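Local coordinates for glyoxylate-induced Protein (Pseudomonas aeruginosa, PDB 1SQ4), which is of unknown function but may act as a ureidoglycine aminohydrolase built from two cupin domains, at residues F68-V73 against H139-H144; G221-R226 against G256-L261; D190-I195 against L262-N267. One frame throughout, in Å; residues are numbered along the deposited sequence.

Contact 1 of 3, residues F68-V73 against H139-H144; sequences FSQYIV and HWIRKH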
loop_
_atom_site.group_PDB
_atom_site.type_symbol
_atom_site.label_atom_id
_atom_site.label_comp_id
_atom_site.label_asym_id
_atom_site.label_seq_id
_atom_site.Cartn_x
_atom_site.Cartn_y
_atom_site.Cartn_z
ATOM N N PHE A 68 13.966 -18.668 -20.774
ATOM C CA PHE A 68 13.942 -18.195 -22.147
ATOM C C PHE A 68 14.698 -16.897 -22.332
ATOM O O PHE A 68 14.980 -16.167 -21.382
ATOM C CB PHE A 68 12.493 -17.987 -22.611
ATOM C CG PHE A 68 11.734 -19.261 -22.853
ATOM C CD1 PHE A 68 12.046 -20.083 -23.934
ATOM C CD2 PHE A 68 10.679 -19.619 -22.027
ATOM C CE1 PHE A 68 11.311 -21.250 -24.192
ATOM C CE2 PHE A 68 9.940 -20.777 -22.275
ATOM C CZ PHE A 68 10.257 -21.597 -23.364
ATOM N N SER A 69 15.032 -16.632 -23.584
ATOM C CA SER A 69 15.712 -15.415 -23.960
ATOM C C SER A 69 15.049 -15.028 -25.282
ATOM O O SER A 69 14.808 -15.871 -26.149
ATOM C CB SER A 69 17.214 -15.669 -24.122
ATOM O OG SER A 69 17.617 -15.673 -25.477
ATOM N N GLN A 70 14.708 -13.755 -25.416
ATOM C CA GLN A 70 14.061 -13.275 -26.621
ATOM C C GLN A 70 14.790 -12.044 -27.131
ATOM O O GLN A 70 15.153 -11.164 -26.351
ATOM C CB GLN A 70 12.603 -12.940 -26.309
ATOM C CG GLN A 70 11.861 -12.232 -27.415
ATOM C CD GLN A 70 10.435 -11.866 -27.017
ATOM O OE1 GLN A 70 10.105 -11.791 -25.826
ATOM N NE2 GLN A 70 9.587 -11.623 -28.013
ATOM N N TYR A 71 15.033 -11.985 -28.432
ATOM C CA TYR A 71 15.686 -10.812 -28.997
ATOM C C TYR A 71 14.868 -10.343 -30.195
ATOM O O TYR A 71 14.157 -11.132 -30.817
ATOM C CB TYR A 71 17.095 -11.126 -29.503
ATOM C CG TYR A 71 17.990 -11.945 -28.613
ATOM C CD1 TYR A 71 17.978 -11.794 -27.230
ATOM C CD2 TYR A 71 18.940 -12.796 -29.172
ATOM C CE1 TYR A 71 18.896 -12.464 -26.427
ATOM C CE2 TYR A 71 19.860 -13.466 -28.377
ATOM C CZ TYR A 71 19.833 -13.289 -27.004
ATOM O OH TYR A 71 20.768 -13.904 -26.211
ATOM N N ILE A 72 14.959 -9.060 -30.513
ATOM C CA ILE A 72 14.262 -8.536 -31.675
ATOM C C ILE A 72 15.382 -7.933 -32.506
ATOM O O ILE A 72 15.850 -6.814 -32.257
ATOM C CB ILE A 72 13.180 -7.483 -31.299
ATOM C CG1 ILE A 72 12.057 -8.149 -30.496
ATOM C CG2 ILE A 72 12.548 -6.911 -32.554
ATOM C CD1 ILE A 72 10.917 -7.213 -30.096
ATOM N N VAL A 73 15.824 -8.719 -33.485
ATOM C CA VAL A 73 16.935 -8.356 -34.348
ATOM C C VAL A 73 16.618 -7.574 -35.607
ATOM O O VAL A 73 15.713 -7.907 -36.350
ATOM C CB VAL A 73 17.714 -9.609 -34.737
ATOM C CG1 VAL A 73 18.886 -9.239 -35.619
ATOM C CG2 VAL A 73 18.187 -10.311 -33.482
ATOM N N HIS A 139 12.122 -11.976 -34.570
ATOM C CA HIS A 139 12.207 -12.340 -33.167
ATOM C C HIS A 139 13.033 -13.606 -33.059
ATOM O O HIS A 139 12.897 -14.508 -33.878
ATOM C CB HIS A 139 10.816 -12.595 -32.575
ATOM C CG HIS A 139 10.041 -11.350 -32.279
ATOM N ND1 HIS A 139 9.564 -11.051 -31.023
ATOM C CD2 HIS A 139 9.644 -10.332 -33.083
ATOM C CE1 HIS A 139 8.908 -9.906 -31.063
ATOM N NE2 HIS A 139 8.942 -9.450 -32.303
ATOM N N TRP A 140 13.885 -13.675 -32.045
ATOM C CA TRP A 140 14.728 -14.840 -31.843
ATOM C C TRP A 140 14.546 -15.322 -30.404
ATOM O O TRP A 140 15.018 -14.705 -29.452
ATOM C CB TRP A 140 16.182 -14.458 -32.133
ATOM C CG TRP A 140 17.204 -15.574 -32.057
ATOM C CD1 TRP A 140 16.965 -16.902 -31.872
ATOM C CD2 TRP A 140 18.632 -15.427 -32.088
ATOM N NE1 TRP A 140 18.157 -17.593 -31.773
ATOM C CE2 TRP A 140 19.197 -16.705 -31.900
ATOM C CE3 TRP A 140 19.497 -14.328 -32.249
ATOM C CZ2 TRP A 140 20.573 -16.927 -31.868
ATOM C CZ3 TRP A 140 20.874 -14.552 -32.217
ATOM C CH2 TRP A 140 21.391 -15.840 -32.025
ATOM N N ILE A 141 13.845 -16.436 -30.253
ATOM C CA ILE A 141 13.588 -16.992 -28.944
ATOM C C ILE A 141 14.515 -18.178 -28.667
ATOM O O ILE A 141 14.539 -19.148 -29.426
ATOM C CB ILE A 141 12.121 -17.409 -28.865
ATOM C CG1 ILE A 141 11.244 -16.202 -29.175
ATOM C CG2 ILE A 141 11.807 -17.940 -27.498
ATOM C CD1 ILE A 141 9.795 -16.522 -29.410
ATOM N N ARG A 142 15.270 -18.098 -27.572
ATOM C CA ARG A 142 16.221 -19.151 -27.214
ATOM C C ARG A 142 15.941 -19.876 -25.913
ATOM O O ARG A 142 15.353 -19.316 -24.986
ATOM C CB ARG A 142 17.648 -18.581 -27.144
ATOM C CG ARG A 142 18.189 -18.088 -28.484
ATOM C CD ARG A 142 19.444 -17.239 -28.344
ATOM N NE ARG A 142 20.673 -17.991 -28.076
ATOM C CZ ARG A 142 21.240 -18.104 -26.881
ATOM N NH1 ARG A 142 20.686 -17.519 -25.827
ATOM N NH2 ARG A 142 22.377 -18.773 -26.747
ATOM N N LYS A 143 16.382 -21.128 -25.850
ATOM C CA LYS A 143 16.225 -21.949 -24.659
ATOM C C LYS A 143 17.129 -23.157 -24.731
ATOM O O LYS A 143 17.374 -23.698 -25.804
ATOM C CB LYS A 143 14.790 -22.451 -24.508
ATOM C CG LYS A 143 14.587 -23.451 -23.361
ATOM C CD LYS A 143 13.242 -24.146 -23.514
ATOM C CE LYS A 143 12.867 -25.073 -22.350
ATOM N NZ LYS A 143 13.905 -26.054 -21.939
ATOM N N HIS A 144 17.633 -23.581 -23.587
ATOM C CA HIS A 144 18.460 -24.759 -23.585
ATOM C C HIS A 144 17.490 -25.928 -23.696
ATOM O O HIS A 144 16.567 -26.081 -22.884
ATOM C CB HIS A 144 19.276 -24.842 -22.295
ATOM C CG HIS A 144 20.462 -23.927 -22.273
ATOM N ND1 HIS A 144 21.061 -23.523 -21.096
ATOM C CD2 HIS A 144 21.179 -23.364 -23.268
ATOM C CE1 HIS A 144 22.095 -22.753 -21.372
ATOM N NE2 HIS A 144 22.193 -22.637 -22.683
HETATM O O HOH W 1 16.891 -14.667 -27.895
#
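S69 to I72 run antiparallel to H139 to R142, their short axes 4.6 Å apart at 162°. S69 with R142 and Y71 with W140 are the hydrogen-bonded pairs; Q70 with I141 and I72 with H139 are the non-hydrogen-bonded ones. R142 N donates to S69 O over 2.7 Å, and S69 N returns a bond to R142 O. On the face of Y71 and W140, the Y71 ring turns its edge to the six-membered ring of W140, planes at 88°, with CD2 of Y71 3.5 Å from CE3 of W140. CG of W140 lies anti to its backbone N (chi1 -176°), laying the indole alongside the tyrosine. R142 passes its aliphatic CD over the same indole, while its guanidinium salt-bridges E85. On the other face, the extended Q70 side chain brings NE2 to H139 ND1, 3.1 Å away and in the imidazole plane; its OE1 is taken by Y263. I72 CG1 sits over a face of that imidazole, 3.8 Å from the ring centroid. H139 suits this buried place because its flat ring offers a polar edge and an apolar face. With ND1 accepting from an amide N-H, any proton on a neutral H139 would probably be on NE2.

Contact 2 of 3, residues G221-R226 against G256-L261; sequences GKAVYR and GRFRYL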
loop_
_atom_site.group_PDB
_atom_site.type_symbol
_atom_site.label_atom_id
_atom_site.label_comp_id
_atom_site.label_asym_id
_atom_site.label_seq_id
_atom_site.Cartn_x
_atom_site.Cartn_y
_atom_site.Cartn_z
ATOM N N GLY A 221 -2.850 -5.293 -32.644
ATOM C CA GLY A 221 -4.038 -4.931 -31.907
ATOM C C GLY A 221 -3.819 -4.256 -30.574
ATOM O O GLY A 221 -2.707 -3.911 -30.177
ATOM N N LYS A 222 -4.928 -4.062 -29.882
ATOM C CA LYS A 222 -4.939 -3.432 -28.583
ATOM C C LYS A 222 -6.030 -4.133 -27.792
ATOM O O LYS A 222 -6.936 -4.744 -28.367
ATOM C CB LYS A 222 -5.253 -1.931 -28.716
ATOM C CG LYS A 222 -4.281 -1.163 -29.614
ATOM C CD LYS A 222 -4.075 0.315 -29.203
ATOM C CE LYS A 222 -5.305 1.205 -29.418
ATOM N NZ LYS A 222 -6.427 0.920 -28.465
ATOM N N ALA A 223 -5.944 -4.065 -26.472
ATOM C CA ALA A 223 -6.958 -4.690 -25.636
ATOM C C ALA A 223 -6.737 -4.341 -24.178
ATOM O O ALA A 223 -5.711 -3.776 -23.809
ATOM C CB ALA A 223 -6.932 -6.197 -25.829
ATOM N N VAL A 224 -7.730 -4.643 -23.360
ATOM C CA VAL A 224 -7.628 -4.405 -21.936
ATOM C C VAL A 224 -7.432 -5.801 -21.381
ATOM O O VAL A 224 -8.353 -6.618 -21.387
ATOM C CB VAL A 224 -8.919 -3.786 -21.359
ATOM C CG1 VAL A 224 -8.760 -3.534 -19.858
ATOM C CG2 VAL A 224 -9.220 -2.483 -22.073
ATOM N N TYR A 225 -6.214 -6.081 -20.939
ATOM C CA TYR A 225 -5.873 -7.394 -20.415
ATOM C C TYR A 225 -5.874 -7.324 -18.912
ATOM O O TYR A 225 -5.489 -6.320 -18.317
ATOM C CB TYR A 225 -4.480 -7.798 -20.892
ATOM C CG TYR A 225 -4.256 -9.282 -21.067
ATOM C CD1 TYR A 225 -4.704 -9.938 -22.211
ATOM C CD2 TYR A 225 -3.539 -10.020 -20.121
ATOM C CE1 TYR A 225 -4.437 -11.284 -22.419
ATOM C CE2 TYR A 225 -3.269 -11.373 -20.319
ATOM C CZ TYR A 225 -3.720 -11.993 -21.473
ATOM O OH TYR A 225 -3.447 -13.317 -21.691
ATOM N N ARG A 226 -6.298 -8.409 -18.297
ATOM C CA ARG A 226 -6.348 -8.484 -16.854
ATOM C C ARG A 226 -5.231 -9.402 -16.358
ATOM O O ARG A 226 -5.255 -10.602 -16.614
ATOM C CB ARG A 226 -7.716 -9.030 -16.454
ATOM C CG ARG A 226 -7.902 -9.326 -14.985
ATOM C CD ARG A 226 -8.000 -8.054 -14.198
ATOM N NE ARG A 226 -8.441 -8.282 -12.823
ATOM C CZ ARG A 226 -9.668 -8.654 -12.472
ATOM N NH1 ARG A 226 -10.598 -8.849 -13.397
ATOM N NH2 ARG A 226 -9.968 -8.814 -11.186
ATOM N N GLY A 256 -9.894 -4.160 -34.956
ATOM C CA GLY A 256 -9.259 -5.266 -35.662
ATOM C C GLY A 256 -8.981 -6.504 -34.824
ATOM O O GLY A 256 -9.590 -6.714 -33.772
ATOM N N ARG A 257 -8.065 -7.344 -35.291
ATOM C CA ARG A 257 -7.734 -8.551 -34.549
ATOM C C ARG A 257 -6.653 -8.232 -33.516
ATOM O O ARG A 257 -5.793 -7.393 -33.755
ATOM C CB ARG A 257 -7.267 -9.649 -35.512
ATOM C CG ARG A 257 -7.416 -11.051 -34.947
ATOM C CD ARG A 257 -7.444 -12.127 -36.030
ATOM N NE ARG A 257 -6.245 -12.082 -36.855
ATOM C CZ ARG A 257 -5.583 -13.151 -37.290
ATOM N NH1 ARG A 257 -5.998 -14.374 -36.984
ATOM N NH2 ARG A 257 -4.488 -12.990 -38.020
ATOM N N PHE A 258 -6.714 -8.883 -32.359
ATOM C CA PHE A 258 -5.731 -8.663 -31.294
ATOM C C PHE A 258 -4.983 -9.965 -31.096
ATOM O O PHE A 258 -5.595 -10.977 -30.771
ATOM C CB PHE A 258 -6.430 -8.288 -29.985
ATOM C CG PHE A 258 -5.517 -8.287 -28.796
ATOM C CD1 PHE A 258 -4.490 -7.355 -28.690
ATOM C CD2 PHE A 258 -5.676 -9.225 -27.780
ATOM C CE1 PHE A 258 -3.630 -7.358 -27.588
ATOM C CE2 PHE A 258 -4.821 -9.235 -26.676
ATOM C CZ PHE A 258 -3.796 -8.297 -26.580
ATOM N N ARG A 259 -3.671 -9.963 -31.272
ATOM C CA ARG A 259 -2.963 -11.220 -31.116
ATOM C C ARG A 259 -1.536 -11.088 -30.617
ATOM O O ARG A 259 -0.890 -10.069 -30.824
ATOM C CB ARG A 259 -3.022 -12.008 -32.440
ATOM C CG ARG A 259 -2.651 -11.224 -33.706
ATOM C CD ARG A 259 -3.214 -11.860 -34.993
ATOM N NE ARG A 259 -2.850 -13.268 -35.163
ATOM C CZ ARG A 259 -2.088 -13.737 -36.145
ATOM N NH1 ARG A 259 -1.599 -12.914 -37.060
ATOM N NH2 ARG A 259 -1.806 -15.031 -36.212
ATOM N N TYR A 260 -1.047 -12.109 -29.929
ATOM C CA TYR A 260 0.300 -12.030 -29.429
ATOM C C TYR A 260 1.070 -13.309 -29.509
ATOM O O TYR A 260 0.514 -14.400 -29.429
ATOM C CB TYR A 260 0.313 -11.528 -27.992
ATOM C CG TYR A 260 -0.587 -12.284 -27.047
ATOM C CD1 TYR A 260 -1.754 -11.694 -26.551
ATOM C CD2 TYR A 260 -0.251 -13.565 -26.593
ATOM C CE1 TYR A 260 -2.559 -12.351 -25.629
ATOM C CE2 TYR A 260 -1.056 -14.230 -25.663
ATOM C CZ TYR A 260 -2.203 -13.614 -25.188
ATOM O OH TYR A 260 -2.994 -14.236 -24.252
ATOM N N LEU A 261 2.371 -13.154 -29.681
ATOM C CA LEU A 261 3.288 -14.273 -29.756
ATOM C C LEU A 261 3.485 -14.764 -28.326
ATOM O O LEU A 261 3.659 -13.964 -27.409
ATOM C CB LEU A 261 4.609 -13.783 -30.339
ATOM C CG LEU A 261 5.770 -14.759 -30.384
ATOM C CD1 LEU A 261 5.550 -15.779 -31.487
ATOM C CD2 LEU A 261 7.049 -13.979 -30.622
#
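F258 reaches towards G221, K222 and A223, and its ring fills the angle between two strands whose directions differ by 77°. Its CB lies 3.9 Å from K222 O. A chi1 of 170° points CG away from the backbone N and carries the ring across to the other segment; CD1 comes within 3.5 Å of K222 N, and the carbonyl carbon of G221 lies at the ring edge. The methyl of A223 stands over the ring centre, about equally far from all six ring atoms, CB 3.6 Å from the centroid. Alanine suits this place, since its single methyl makes a CH-pi contact with the flat ring. G221 takes a positive phi of 93° and brings its CA to 3.5 Å from R257 O, a backbone course suited to glycine. Deeper in, Y225 and Y260 cross at about a right angle, and Y260 OH donates to Y225 OH over 2.8 Å. Y225 OH also bonds Q248, on strand 248-251. Tyrosine fits both positions, its ring suiting the apolar interior and its hydroxyl finding a partner. The chemistry thus joins the two sheets of the second cupin barrel by an aromatic-methyl contact and a hydrogen bond between two buried hydroxyls.

Contact 3 of 3, residues D190-I195 against L262-N267; sequences DMHVNI and LYKDVN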
loop_
_atom_site.group_PDB
_atom_site.type_symbol
_atom_site.label_atom_id
_atom_site.label_comp_id
_atom_site.label_asym_id
_atom_site.label_seq_id
_atom_site.Cartn_x
_atom_site.Cartn_y
_atom_site.Cartn_z
ATOM N N ASP A 190 10.241 -29.502 -26.352
ATOM C CA ASP A 190 10.127 -29.148 -24.949
ATOM C C ASP A 190 9.711 -27.691 -24.792
ATOM O O ASP A 190 9.781 -27.120 -23.707
ATOM C CB ASP A 190 11.448 -29.447 -24.222
ATOM C CG ASP A 190 12.581 -28.516 -24.617
ATOM O OD1 ASP A 190 12.531 -27.904 -25.702
ATOM O OD2 ASP A 190 13.546 -28.413 -23.831
HETATM N N MSE A 191 9.256 -27.100 -25.885
HETATM C CA MSE A 191 8.819 -25.715 -25.852
HETATM C C MSE A 191 7.891 -25.429 -27.017
HETATM O O MSE A 191 8.036 -25.992 -28.103
HETATM C CB MSE A 191 10.007 -24.762 -25.947
HETATM C CG MSE A 191 10.593 -24.666 -27.341
HETATM SE SE MSE A 191 11.664 -23.075 -27.532
HETATM C CE MSE A 191 12.469 -23.429 -29.268
ATOM N N HIS A 192 6.938 -24.540 -26.785
ATOM C CA HIS A 192 6.013 -24.161 -27.824
ATOM C C HIS A 192 6.068 -22.646 -27.956
ATOM O O HIS A 192 6.197 -21.925 -26.966
ATOM C CB HIS A 192 4.584 -24.583 -27.465
ATOM C CG HIS A 192 4.354 -26.067 -27.478
ATOM N ND1 HIS A 192 3.311 -26.650 -26.783
ATOM C CD2 HIS A 192 4.978 -27.072 -28.130
ATOM C CE1 HIS A 192 3.307 -27.949 -27.016
ATOM N NE2 HIS A 192 4.305 -28.236 -27.829
ATOM N N VAL A 193 6.000 -22.175 -29.192
ATOM C CA VAL A 193 5.980 -20.752 -29.489
ATOM C C VAL A 193 4.796 -20.638 -30.441
ATOM O O VAL A 193 4.910 -20.960 -31.625
ATOM C CB VAL A 193 7.278 -20.296 -30.211
ATOM C CG1 VAL A 193 7.254 -18.797 -30.431
ATOM C CG2 VAL A 193 8.497 -20.668 -29.395
ATOM N N ASN A 194 3.646 -20.225 -29.917
ATOM C CA ASN A 194 2.436 -20.083 -30.738
ATOM C C ASN A 194 1.999 -18.627 -30.778
ATOM O O ASN A 194 2.687 -17.751 -30.267
ATOM C CB ASN A 194 1.275 -20.902 -30.166
ATOM C CG ASN A 194 1.695 -22.287 -29.710
ATOM O OD1 ASN A 194 2.260 -23.072 -30.484
ATOM N ND2 ASN A 194 1.406 -22.603 -28.449
ATOM N N ILE A 195 0.855 -18.383 -31.405
ATOM C CA ILE A 195 0.287 -17.051 -31.484
ATOM C C ILE A 195 -1.162 -17.169 -31.048
ATOM O O ILE A 195 -1.928 -17.944 -31.620
ATOM C CB ILE A 195 0.319 -16.486 -32.899
ATOM C CG1 ILE A 195 1.737 -16.543 -33.444
ATOM C CG2 ILE A 195 -0.181 -15.028 -32.883
ATOM C CD1 ILE A 195 1.864 -15.994 -34.848
ATOM N N LEU A 262 3.455 -16.075 -28.135
ATOM C CA LEU A 262 3.616 -16.660 -26.810
ATOM C C LEU A 262 4.590 -17.825 -26.820
ATOM O O LEU A 262 4.557 -18.671 -27.717
ATOM C CB LEU A 262 2.253 -17.142 -26.299
ATOM C CG LEU A 262 2.171 -17.892 -24.959
ATOM C CD1 LEU A 262 0.730 -17.890 -24.493
ATOM C CD2 LEU A 262 2.687 -19.316 -25.088
ATOM N N TYR A 263 5.449 -17.872 -25.810
ATOM C CA TYR A 263 6.418 -18.957 -25.686
ATOM C C TYR A 263 6.414 -19.515 -24.274
ATOM O O TYR A 263 6.337 -18.762 -23.306
ATOM C CB TYR A 263 7.826 -18.484 -26.080
ATOM C CG TYR A 263 8.313 -17.202 -25.429
ATOM C CD1 TYR A 263 9.033 -17.223 -24.237
ATOM C CD2 TYR A 263 8.096 -15.969 -26.040
ATOM C CE1 TYR A 263 9.536 -16.039 -23.675
ATOM C CE2 TYR A 263 8.588 -14.782 -25.492
ATOM C CZ TYR A 263 9.308 -14.820 -24.313
ATOM O OH TYR A 263 9.805 -13.638 -23.792
ATOM N N LYS A 264 6.480 -20.842 -24.177
ATOM C CA LYS A 264 6.483 -21.564 -22.900
ATOM C C LYS A 264 7.208 -22.902 -23.041
ATOM O O LYS A 264 7.351 -23.428 -24.147
ATOM C CB LYS A 264 5.048 -21.835 -22.443
ATOM C CG LYS A 264 4.172 -22.354 -23.577
ATOM C CD LYS A 264 2.815 -22.830 -23.119
ATOM C CE LYS A 264 2.030 -23.322 -24.316
ATOM N NZ LYS A 264 0.781 -24.016 -23.913
ATOM N N ASP A 265 7.651 -23.442 -21.909
ATOM C CA ASP A 265 8.350 -24.722 -21.866
ATOM C C ASP A 265 7.351 -25.782 -21.412
ATOM O O ASP A 265 6.577 -25.551 -20.482
ATOM C CB ASP A 265 9.545 -24.656 -20.909
ATOM C CG ASP A 265 9.165 -24.179 -19.520
ATOM O OD1 ASP A 265 8.737 -23.009 -19.376
ATOM O OD2 ASP A 265 9.296 -24.975 -18.559
ATOM N N VAL A 266 7.379 -26.942 -22.071
ATOM C CA VAL A 266 6.444 -28.021 -21.783
ATOM C C VAL A 266 6.974 -29.433 -22.022
ATOM O O VAL A 266 8.128 -29.629 -22.387
ATOM C CB VAL A 266 5.191 -27.863 -22.649
ATOM C CG1 VAL A 266 4.419 -26.610 -22.242
ATOM C CG2 VAL A 266 5.601 -27.773 -24.112
ATOM N N ASN A 267 6.097 -30.411 -21.816
ATOM C CA ASN A 267 6.402 -31.824 -22.011
ATOM C C ASN A 267 7.631 -32.316 -21.283
ATOM O O ASN A 267 8.314 -33.223 -21.753
ATOM C CB ASN A 267 6.545 -32.131 -23.494
ATOM C CG ASN A 267 5.358 -31.682 -24.286
ATOM O OD1 ASN A 267 4.265 -31.565 -23.757
ATOM N ND2 ASN A 267 5.563 -31.429 -25.565
HETATM O O HOH W 2 0.362 -25.884 -25.825
#
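Five backbone hydrogen bonds join D190-I195 and L262-N267. H192 and K264 exchange a pair, H192 N to K264 O at 2.9 Å and K264 N to H192 O at 3.0 Å, and N194 with L262 makes the second reciprocal pair. Beyond the regular ladder, V266 N reaches D190 O at 2.9 Å from well above the carbonyl plane, 61° out of it, as the chain leaves the strand. CH-pi packing comes next: V266 CG2 stands over the centre of the H192 imidazole, 3.7 Å from its centroid. A branched valine suits this spot, its CG2 methyl set over the ring face. Apolar contact on the opposite face pairs V193 CG2 with Y263 CB at 4.0 Å; the phenol of Y263 then leads away to Q70. Water-mediated contact links H192 and K264: the lysine chain, extended beyond CG, brings NZ to 2.7 Å from a water that accepts a hydrogen bond from it and also bonds H192 ND1. Lysine suits this partly exposed position because its alkyl chain stands out from the sheet on the H192 face and carries the amino group to that water. The antiparallel pairing of strands 191-198 and 258-265 is that of neighbouring strands in the C-terminal cupin beta-barrel.

How the contacts relate
Contact 1 belongs to the first cupin domain and comes first along the chain; the strands of contacts 3 and 2 build the second, with both segments of contact 2 falling between those of contact 3. Contacts 2 and 3 share strand 258-265, their centres about 19 Å apart: residues 256-261 pack against strand 222-227 of the other sheet, while contact 3 takes the later part of the strand's pairing with 191-198. Contact 1 lies in a separate sheet, its centre about 12 Å from that of contact 3 and about 21 Å from that of contact 2. The sheets meet where Q70 OE1 approaches Y263 OH at 2.8 Å and K143 salt-bridges D190, uniting the two barrels.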